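Local coordinates for protein carbohydrate kinase, pfkB family (Enterococcus faecalis, PDB 3KTN) that probably phosphorylates 2-keto-3-deoxygluconate or a related sugar acid, as a kinase of the pfkB (ribokinase-like) family, at residues Q221-I226 with Y255-N260; N234-A239 with Y288-N293; G240-H245 with Y251-L256. One frame throughout, in Å; residues are numbered along the deposited sequence.

The three contacts illustrate how one region of a central sheet is built from its two sides and from within. Contact 3 pairs strands 237-245 and 250-257, neighbours in the sheet; contact 1 sets helix 218-233 against the second of these strands, and contact 2 sets the end of helix 278-291 against the start of the first. Contact centres lie about 14 Å apart between contacts 1 and 2 and between 1 and 3, and about 17 Å between 2 and 3. Along the chain, contacts 1 and 2 interlock, their segments alternating, and both segments of contact 3 fall between those of contact 2. These two neighbouring strands near one end of the sheet are thus tied to helices that come before and after them in sequence.

Contact 1. Residues Q221-I226 with Y255-N260; sequences QETELI and YLYTQN
Ile-226 and Tyr-257 carry most of this helix-to-strand contact, and they meet through apolar and CH-pi interactions. Both Ile-226 branches approach the same face of the phenol ring. CG2 of Ile-226 stands 4.0 Å from the centroid of the Tyr-257 ring and 20° off its normal, a CH-pi contact displaced toward the rim, while CD1 of Ile-226 reaches the far end of the ring, 3.3 Å from Tyr-257 CE2. A chi1 of -66° divides the work: CG2 lies opposite the backbone N and covers the base of the ring, leaving the CG1 branch to run out toward the hydroxyl end.

Polar residues of the helix add van der Waals contacts. Thr-223 OG1 sits in the ring plane, 3.8 Å from Tyr-257 CE1, with its hydroxyl already bonded to Glu-219 O one turn back. Glu-222 adds its CG, 3.5 Å from Tyr-257 OH, before the chain bends at the next bond.

The axes of segments 221-226 and 255-257 pass 10.8 Å apart, inclined at 50°. Helix 201-206 also touches Ile-226, through Leu-204, and Phe-238 of strand 237-245 packs against it; Tyr-257 in turn stacks with Tyr-262, so the contact fills the layer between helix 218-233 and the last strands of the sheet.

Contact 2. Residues N234-A239 with Y288-N293; sequences NLEWFA and YGYSQN
Tyr-290 turns the edge of its ring to the indole of Trp-237, a T-shaped pair in which the two planes stand at 82°. The centroids of the Tyr-290 ring and the six-membered ring of Trp-237 are 4.9 Å apart, and Tyr-290 CD1 is the atom that points into the indole, lying 3.5 Å above the Trp-237 ring plane and toward its rim. The base of the tyrosine takes part too: its CB approaches Trp-237 CZ3 to 3.7 Å.

Glu-236 comes to the other end of the same phenol, crossing it at about a right angle. Its fully extended chain carries the carboxylate out from the strand, where Tyr-290 OH donates a hydrogen bond of 2.8 Å to Glu-236 OE2. The donor arrives on the syn side but 30° out of the carboxylate plane, and OE2 lies close to the plane of the tyrosine ring. CG of Tyr-290 lies anti to the backbone N (chi1 -171°), which swings the phenol toward Trp-237 and Glu-236 from the last turn of helix 278-291, just before a Schellman motif closes it at Asn-293.

One phenol therefore serves two kinds of chemistry: its hydrocarbon edge meets the buried indole, and its hydroxyl binds a partly exposed carboxylate. Together these should restrain the ring's tilt, while the bond probably disperses some of the carboxylate's negative charge.

Contact 3. Residues G240-H245 with Y251-L256; sequences GTTRSH and YLSGYL
The Tyr-255 ring lies flat across the backbone of Gly-240, whose carbonyl oxygen sits 3.4 Å above the Tyr-255 ring plane, over its centre. This overlap follows from a chi1 of 53°, which folds the phenol toward the neighbouring strand over a residue without a side chain; Gly-199 O then receives the hydroxyl's hydrogen bond. Tyr-251 presents its edge to Ser-244 O and His-245 CA, and Lys-267 makes a cation-pi contact with it. On the side of the sheet occupied by Thr-241, Leu-252 CD1 lies over the rim of one face of the Arg-243 guanidinium and 3.8 Å from Arg-243 CG, the two chains running side by side. The arginine's NH1 bonds to His-311.

Between these two layers of side chains, Gly-240 with Tyr-255, Thr-242 with Ser-253 and Ser-244 with Tyr-251 form hydrogen-bonded pairs, each with two backbone bonds; Thr-242 N to Ser-253 O is 2.7 Å. Between the first two, Thr-241 CA and Gly-254 CA are 4.2 Å apart in a non-hydrogen-bonded pair. A water bridges Thr-242 O and Ser-244 OG, 2.7 Å from each.

The arrangement is an antiparallel beta hairpin within the central sheet of this ribokinase-like fold, with the Arg-243 side chain about 8 Å from the bound magnesium ion.

Contact 1. Residues Q221-I226 with Y255-N260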
loop_
_atom_site.group_PDB
_atom_site.type_symbol
_atom_site.label_atom_id
_atom_site.label_comp_id
_atom_site.label_asym_id
_atom_site.label_seq_id
_atom_site.Cartn_x
_atom_site.Cartn_y
_atom_site.Cartn_z
ATOM N N GLN A 221 6.574 -47.511 -24.093
ATOM C CA GLN A 221 7.957 -47.052 -24.117
ATOM C C GLN A 221 8.229 -46.208 -22.878
ATOM O O GLN A 221 9.239 -46.384 -22.192
ATOM C CB GLN A 221 8.214 -46.206 -25.364
ATOM C CG GLN A 221 9.602 -45.601 -25.410
ATOM C CD GLN A 221 9.728 -44.514 -26.454
ATOM O OE1 GLN A 221 9.597 -44.767 -27.651
ATOM N NE2 GLN A 221 9.983 -43.290 -26.004
ATOM N N GLU A 222 7.309 -45.285 -22.612
ATOM C CA GLU A 222 7.390 -44.378 -21.475
ATOM C C GLU A 222 7.556 -45.146 -20.167
ATOM O O GLU A 222 8.491 -44.900 -19.402
ATOM C CB GLU A 222 6.121 -43.521 -21.429
ATOM C CG GLU A 222 6.059 -42.515 -20.296
ATOM C CD GLU A 222 7.184 -41.503 -20.347
ATOM O OE1 GLU A 222 8.332 -41.869 -20.022
ATOM O OE2 GLU A 222 6.917 -40.341 -20.722
ATOM N N THR A 223 6.644 -46.080 -19.920
ATOM C CA THR A 223 6.670 -46.890 -18.710
ATOM C C THR A 223 7.923 -47.769 -18.604
ATOM O O THR A 223 8.493 -47.920 -17.521
ATOM C CB THR A 223 5.424 -47.797 -18.629
ATOM O OG1 THR A 223 4.239 -46.995 -18.713
ATOM C CG2 THR A 223 5.409 -48.569 -17.320
ATOM N N GLU A 224 8.348 -48.348 -19.725
ATOM C CA GLU A 224 9.528 -49.212 -19.737
ATOM C C GLU A 224 10.754 -48.456 -19.238
ATOM O O GLU A 224 11.507 -48.959 -18.406
ATOM C CB GLU A 224 9.786 -49.741 -21.157
ATOM C CG GLU A 224 10.800 -50.883 -21.259
ATOM C CD GLU A 224 12.244 -50.448 -21.044
ATOM O OE1 GLU A 224 12.676 -49.452 -21.665
ATOM O OE2 GLU A 224 12.954 -51.111 -20.262
ATOM N N LEU A 225 10.948 -47.247 -19.750
ATOM C CA LEU A 225 12.084 -46.429 -19.349
ATOM C C LEU A 225 12.072 -46.079 -17.860
ATOM O O LEU A 225 13.089 -46.210 -17.177
ATOM C CB LEU A 225 12.118 -45.144 -20.177
ATOM C CG LEU A 225 13.088 -44.050 -19.723
ATOM C CD1 LEU A 225 14.448 -44.642 -19.413
ATOM C CD2 LEU A 225 13.204 -42.999 -20.810
ATOM N N ILE A 226 10.918 -45.650 -17.359
ATOM C CA ILE A 226 10.785 -45.253 -15.961
ATOM C C ILE A 226 10.893 -46.393 -14.954
ATOM O O ILE A 226 11.585 -46.267 -13.942
ATOM C CB ILE A 226 9.451 -44.495 -15.738
ATOM C CG1 ILE A 226 9.490 -43.171 -16.498
ATOM C CG2 ILE A 226 9.214 -44.255 -14.250
ATOM C CD1 ILE A 226 8.196 -42.399 -16.468
ATOM N N TYR A 255 1.399 -38.008 -12.608
ATOM C CA TYR A 255 1.628 -39.438 -12.776
ATOM C C TYR A 255 2.398 -39.973 -11.583
ATOM O O TYR A 255 3.204 -39.260 -10.977
ATOM C CB TYR A 255 2.391 -39.724 -14.073
ATOM C CG TYR A 255 3.663 -38.934 -14.225
ATOM C CD1 TYR A 255 4.793 -39.241 -13.467
ATOM C CD2 TYR A 255 3.726 -37.846 -15.101
ATOM C CE1 TYR A 255 5.951 -38.485 -13.571
ATOM C CE2 TYR A 255 4.880 -37.084 -15.212
ATOM C CZ TYR A 255 5.987 -37.412 -14.442
ATOM O OH TYR A 255 7.129 -36.661 -14.541
ATOM N N LEU A 256 2.125 -41.229 -11.242
ATOM C CA LEU A 256 2.770 -41.894 -10.117
ATOM C C LEU A 256 3.115 -43.330 -10.514
ATOM O O LEU A 256 2.226 -44.128 -10.827
ATOM C CB LEU A 256 1.828 -41.888 -8.910
ATOM C CG LEU A 256 2.202 -42.665 -7.648
ATOM C CD1 LEU A 256 3.547 -42.202 -7.106
ATOM C CD2 LEU A 256 1.106 -42.465 -6.614
ATOM N N TYR A 257 4.407 -43.649 -10.502
ATOM C CA TYR A 257 4.884 -44.984 -10.872
ATOM C C TYR A 257 5.490 -45.756 -9.707
ATOM O O TYR A 257 5.977 -45.182 -8.731
ATOM C CB TYR A 257 5.984 -44.903 -11.937
ATOM C CG TYR A 257 5.581 -44.405 -13.304
ATOM C CD1 TYR A 257 5.215 -45.295 -14.314
ATOM C CD2 TYR A 257 5.628 -43.045 -13.609
ATOM C CE1 TYR A 257 4.915 -44.839 -15.598
ATOM C CE2 TYR A 257 5.329 -42.581 -14.883
ATOM C CZ TYR A 257 4.975 -43.479 -15.871
ATOM O OH TYR A 257 4.691 -43.009 -17.131
ATOM N N THR A 258 5.449 -47.074 -9.839
ATOM C CA THR A 258 6.061 -47.992 -8.889
ATOM C C THR A 258 6.817 -48.877 -9.870
ATOM O O THR A 258 6.718 -48.674 -11.082
ATOM C CB THR A 258 5.039 -48.856 -8.131
ATOM O OG1 THR A 258 4.325 -49.676 -9.061
ATOM C CG2 THR A 258 4.063 -47.982 -7.363
ATOM N N GLN A 259 7.570 -49.849 -9.380
ATOM C CA GLN A 259 8.290 -50.709 -10.300
ATOM C C GLN A 259 7.321 -51.577 -11.100
ATOM O O GLN A 259 7.644 -52.012 -12.204
ATOM C CB GLN A 259 9.300 -51.575 -9.540
ATOM C CG GLN A 259 10.501 -50.782 -9.048
ATOM C CD GLN A 259 11.502 -51.619 -8.282
ATOM O OE1 GLN A 259 11.998 -52.628 -8.783
ATOM N NE2 GLN A 259 11.816 -51.198 -7.063
ATOM N N ASN A 260 6.122 -51.794 -10.566
ATOM C CA ASN A 260 5.137 -52.633 -11.244
ATOM C C ASN A 260 3.780 -51.997 -11.551
ATOM O O ASN A 260 2.845 -52.698 -11.937
ATOM C CB ASN A 260 4.914 -53.905 -10.427
ATOM C CG ASN A 260 6.208 -54.626 -10.120
ATOM O OD1 ASN A 260 6.940 -55.024 -11.028
ATOM N ND2 ASN A 260 6.504 -54.792 -8.838
#

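Contact 2. Residues N234-A239 with Y288-N293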
loop_
_atom_site.group_PDB
_atom_site.type_symbol
_atom_site.label_atom_id
_atom_site.label_comp_id
_atom_site.label_asym_id
_atom_site.label_seq_id
_atom_site.Cartn_x
_atom_site.Cartn_y
_atom_site.Cartn_z
ATOM N N ASN A 234 16.017 -49.448 -7.121
ATOM C CA ASN A 234 15.003 -50.075 -6.283
ATOM C C ASN A 234 14.104 -49.046 -5.598
ATOM O O ASN A 234 13.724 -49.200 -4.436
ATOM C CB ASN A 234 15.665 -50.987 -5.242
ATOM C CG ASN A 234 14.662 -51.875 -4.528
ATOM O OD1 ASN A 234 13.717 -52.380 -5.136
ATOM N ND2 ASN A 234 14.867 -52.079 -3.231
ATOM N N LEU A 235 13.757 -48.000 -6.343
ATOM C CA LEU A 235 12.894 -46.941 -5.833
ATOM C C LEU A 235 11.500 -47.492 -5.587
ATOM O O LEU A 235 11.065 -48.426 -6.262
ATOM C CB LEU A 235 12.813 -45.795 -6.841
ATOM C CG LEU A 235 14.153 -45.178 -7.238
ATOM C CD1 LEU A 235 13.930 -44.116 -8.301
ATOM C CD2 LEU A 235 14.836 -44.590 -6.009
ATOM N N GLU A 236 10.801 -46.907 -4.619
ATOM C CA GLU A 236 9.450 -47.327 -4.279
ATOM C C GLU A 236 8.398 -46.538 -5.067
ATOM O O GLU A 236 7.443 -47.117 -5.597
ATOM C CB GLU A 236 9.225 -47.152 -2.775
ATOM C CG GLU A 236 7.868 -47.589 -2.287
ATOM C CD GLU A 236 7.740 -47.452 -0.791
ATOM O OE1 GLU A 236 8.722 -47.014 -0.156
ATOM O OE2 GLU A 236 6.665 -47.782 -0.245
ATOM N N TRP A 237 8.583 -45.219 -5.152
ATOM C CA TRP A 237 7.653 -44.337 -5.868
ATOM C C TRP A 237 8.382 -43.299 -6.711
ATOM O O TRP A 237 9.383 -42.731 -6.283
ATOM C CB TRP A 237 6.749 -43.586 -4.879
ATOM C CG TRP A 237 5.484 -44.285 -4.462
ATOM C CD1 TRP A 237 5.210 -45.616 -4.554
ATOM C CD2 TRP A 237 4.349 -43.686 -3.816
ATOM N NE1 TRP A 237 3.980 -45.888 -4.001
ATOM C CE2 TRP A 237 3.431 -44.720 -3.536
ATOM C CE3 TRP A 237 4.022 -42.374 -3.437
ATOM C CZ2 TRP A 237 2.203 -44.490 -2.902
ATOM C CZ3 TRP A 237 2.799 -42.141 -2.803
ATOM C CH2 TRP A 237 1.908 -43.197 -2.541
ATOM N N PHE A 238 7.879 -43.063 -7.918
ATOM C CA PHE A 238 8.435 -42.056 -8.814
ATOM C C PHE A 238 7.227 -41.241 -9.257
ATOM O O PHE A 238 6.261 -41.800 -9.777
ATOM C CB PHE A 238 9.091 -42.690 -10.040
ATOM C CG PHE A 238 9.678 -41.682 -10.998
ATOM C CD1 PHE A 238 10.850 -41.002 -10.683
ATOM C CD2 PHE A 238 9.048 -41.397 -12.207
ATOM C CE1 PHE A 238 11.391 -40.052 -11.564
ATOM C CE2 PHE A 238 9.577 -40.455 -13.088
ATOM C CZ PHE A 238 10.752 -39.781 -12.765
ATOM N N ALA A 239 7.262 -39.929 -9.046
ATOM C CA ALA A 239 6.121 -39.101 -9.426
ATOM C C ALA A 239 6.505 -37.752 -10.016
ATOM O O ALA A 239 7.598 -37.238 -9.784
ATOM C CB ALA A 239 5.201 -38.908 -8.226
ATOM N N TYR A 288 1.662 -36.853 1.097
ATOM C CA TYR A 288 0.527 -36.954 2.005
ATOM C C TYR A 288 -0.239 -38.240 1.739
ATOM O O TYR A 288 -0.674 -38.916 2.673
ATOM C CB TYR A 288 -0.438 -35.779 1.839
ATOM C CG TYR A 288 -1.581 -35.861 2.822
ATOM C CD1 TYR A 288 -1.354 -35.715 4.191
ATOM C CD2 TYR A 288 -2.877 -36.161 2.398
ATOM C CE1 TYR A 288 -2.389 -35.870 5.116
ATOM C CE2 TYR A 288 -3.915 -36.317 3.312
ATOM C CZ TYR A 288 -3.664 -36.172 4.668
ATOM O OH TYR A 288 -4.688 -36.334 5.580
ATOM N N GLY A 289 -0.420 -38.554 0.458
ATOM C CA GLY A 289 -1.127 -39.764 0.082
ATOM C C GLY A 289 -0.369 -40.964 0.619
ATOM O O GLY A 289 -0.962 -41.940 1.077
ATOM N N TYR A 290 0.955 -40.875 0.574
ATOM C CA TYR A 290 1.812 -41.943 1.062
ATOM C C TYR A 290 1.617 -42.130 2.565
ATOM O O TYR A 290 1.425 -43.249 3.041
ATOM C CB TYR A 290 3.277 -41.615 0.785
ATOM C CG TYR A 290 4.207 -42.767 1.063
ATOM C CD1 TYR A 290 4.322 -43.824 0.161
ATOM C CD2 TYR A 290 4.945 -42.826 2.242
ATOM C CE1 TYR A 290 5.148 -44.911 0.428
ATOM C CE2 TYR A 290 5.774 -43.910 2.521
ATOM C CZ TYR A 290 5.871 -44.947 1.611
ATOM O OH TYR A 290 6.691 -46.021 1.878
ATOM N N SER A 291 1.663 -41.024 3.303
ATOM C CA SER A 291 1.508 -41.055 4.753
ATOM C C SER A 291 0.163 -41.634 5.166
ATOM O O SER A 291 0.009 -42.124 6.284
ATOM C CB SER A 291 1.644 -39.644 5.331
ATOM O OG SER A 291 0.557 -38.826 4.929
ATOM N N GLN A 292 -0.814 -41.568 4.270
ATOM C CA GLN A 292 -2.143 -42.083 4.571
ATOM C C GLN A 292 -2.355 -43.461 3.950
ATOM O O GLN A 292 -3.449 -44.019 4.028
ATOM C CB GLN A 292 -3.216 -41.131 4.037
ATOM C CG GLN A 292 -3.146 -39.713 4.576
ATOM C CD GLN A 292 -3.233 -39.656 6.084
ATOM O OE1 GLN A 292 -2.251 -39.361 6.761
ATOM N NE2 GLN A 292 -4.413 -39.943 6.619
ATOM N N ASN A 293 -1.306 -44.004 3.338
ATOM C CA ASN A 293 -1.387 -45.302 2.681
ATOM C C ASN A 293 -2.586 -45.326 1.743
ATOM O O ASN A 293 -3.445 -46.205 1.835
ATOM C CB ASN A 293 -1.508 -46.437 3.705
ATOM C CG ASN A 293 -0.264 -46.583 4.569
ATOM O OD1 ASN A 293 -0.215 -46.098 5.701
ATOM N ND2 ASN A 293 0.756 -47.243 4.028
#

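Contact 3. Residues G240-H245 with Y251-L256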
loop_
_atom_site.group_PDB
_atom_site.type_symbol
_atom_site.label_atom_id
_atom_site.label_comp_id
_atom_site.label_asym_id
_atom_site.label_seq_id
_atom_site.Cartn_x
_atom_site.Cartn_y
_atom_site.Cartn_z
ATOM N N GLY A 240 5.585 -37.194 -10.793
ATOM C CA GLY A 240 5.812 -35.916 -11.432
ATOM C C GLY A 240 4.553 -35.472 -12.144
ATOM O O GLY A 240 3.499 -36.097 -12.010
ATOM N N THR A 241 4.657 -34.390 -12.905
ATOM C CA THR A 241 3.509 -33.866 -13.627
ATOM C C THR A 241 3.878 -33.496 -15.044
ATOM O O THR A 241 5.036 -33.236 -15.359
ATOM C CB THR A 241 2.952 -32.590 -12.972
ATOM O OG1 THR A 241 3.948 -31.562 -13.024
ATOM C CG2 THR A 241 2.558 -32.850 -11.531
ATOM N N THR A 242 2.872 -33.454 -15.898
ATOM C CA THR A 242 3.089 -33.090 -17.277
ATOM C C THR A 242 2.109 -31.988 -17.647
ATOM O O THR A 242 0.908 -32.090 -17.384
ATOM C CB THR A 242 2.921 -34.321 -18.210
ATOM O OG1 THR A 242 2.791 -33.884 -19.568
ATOM C CG2 THR A 242 1.705 -35.134 -17.816
ATOM N N ARG A 243 2.643 -30.915 -18.218
ATOM C CA ARG A 243 1.840 -29.778 -18.647
ATOM C C ARG A 243 1.555 -29.928 -20.131
ATOM O O ARG A 243 2.433 -30.301 -20.907
ATOM C CB ARG A 243 2.593 -28.470 -18.402
ATOM C CG ARG A 243 2.839 -28.169 -16.939
ATOM C CD ARG A 243 3.908 -27.103 -16.765
ATOM N NE ARG A 243 4.284 -26.949 -15.361
ATOM C CZ ARG A 243 3.545 -26.321 -14.452
ATOM N NH1 ARG A 243 2.385 -25.779 -14.800
ATOM N NH2 ARG A 243 3.959 -26.248 -13.191
ATOM N N SER A 244 0.320 -29.644 -20.521
ATOM C CA SER A 244 -0.077 -29.743 -21.916
ATOM C C SER A 244 -0.996 -28.578 -22.240
ATOM O O SER A 244 -1.465 -27.879 -21.340
ATOM C CB SER A 244 -0.802 -31.069 -22.175
ATOM O OG SER A 244 -1.960 -31.200 -21.363
ATOM N N HIS A 245 -1.250 -28.362 -23.524
ATOM C CA HIS A 245 -2.123 -27.274 -23.924
ATOM C C HIS A 245 -2.862 -27.564 -25.216
ATOM O O HIS A 245 -2.254 -27.860 -26.243
ATOM C CB HIS A 245 -1.330 -25.970 -24.079
ATOM C CG HIS A 245 -0.364 -25.977 -25.224
ATOM N ND1 HIS A 245 0.773 -26.758 -25.235
ATOM C CD2 HIS A 245 -0.374 -25.312 -26.402
ATOM C CE1 HIS A 245 1.421 -26.573 -26.371
ATOM N NE2 HIS A 245 0.746 -25.699 -27.098
ATOM N N TYR A 251 -3.370 -27.485 -19.408
ATOM C CA TYR A 251 -3.742 -28.564 -18.504
ATOM C C TYR A 251 -2.578 -29.080 -17.686
ATOM O O TYR A 251 -1.422 -28.965 -18.078
ATOM C CB TYR A 251 -4.320 -29.734 -19.298
ATOM C CG TYR A 251 -5.544 -29.390 -20.101
ATOM C CD1 TYR A 251 -6.820 -29.593 -19.580
ATOM C CD2 TYR A 251 -5.429 -28.863 -21.388
ATOM C CE1 TYR A 251 -7.956 -29.282 -20.322
ATOM C CE2 TYR A 251 -6.556 -28.546 -22.140
ATOM C CZ TYR A 251 -7.815 -28.758 -21.601
ATOM O OH TYR A 251 -8.936 -28.455 -22.337
ATOM N N LEU A 252 -2.903 -29.663 -16.543
ATOM C CA LEU A 252 -1.899 -30.245 -15.685
ATOM C C LEU A 252 -2.316 -31.686 -15.456
ATOM O O LEU A 252 -3.492 -31.976 -15.240
ATOM C CB LEU A 252 -1.823 -29.516 -14.345
ATOM C CG LEU A 252 -0.650 -29.997 -13.483
ATOM C CD1 LEU A 252 0.656 -29.547 -14.144
ATOM C CD2 LEU A 252 -0.757 -29.444 -12.059
ATOM N N SER A 253 -1.350 -32.592 -15.506
ATOM C CA SER A 253 -1.635 -33.999 -15.292
ATOM C C SER A 253 -0.534 -34.608 -14.442
ATOM O O SER A 253 0.649 -34.385 -14.693
ATOM C CB SER A 253 -1.724 -34.729 -16.635
ATOM O OG SER A 253 -2.233 -36.035 -16.448
ATOM N N GLY A 254 -0.920 -35.368 -13.430
ATOM C CA GLY A 254 0.078 -35.982 -12.579
ATOM C C GLY A 254 0.202 -37.474 -12.821
ATOM O O GLY A 254 -0.765 -38.131 -13.212
ATOM N N TYR A 255 1.399 -38.008 -12.608
ATOM C CA TYR A 255 1.628 -39.438 -12.776
ATOM C C TYR A 255 2.398 -39.973 -11.583
ATOM O O TYR A 255 3.204 -39.260 -10.977
ATOM C CB TYR A 255 2.391 -39.724 -14.073
ATOM C CG TYR A 255 3.663 -38.934 -14.225
ATOM C CD1 TYR A 255 4.793 -39.241 -13.467
ATOM C CD2 TYR A 255 3.726 -37.846 -15.101
ATOM C CE1 TYR A 255 5.951 -38.485 -13.571
ATOM C CE2 TYR A 255 4.880 -37.084 -15.212
ATOM C CZ TYR A 255 5.987 -37.412 -14.442
ATOM O OH TYR A 255 7.129 -36.661 -14.541
ATOM N N LEU A 256 2.125 -41.229 -11.242
ATOM C CA LEU A 256 2.770 -41.894 -10.117
ATOM C C LEU A 256 3.115 -43.330 -10.514
ATOM O O LEU A 256 2.226 -44.128 -10.827
ATOM C CB LEU A 256 1.828 -41.888 -8.910
ATOM C CG LEU A 256 2.202 -42.665 -7.648
ATOM C CD1 LEU A 256 3.547 -42.202 -7.106
ATOM C CD2 LEU A 256 1.106 -42.465 -6.614
HETATM O O HOH W 1 -1.284 -32.254 -19.016
#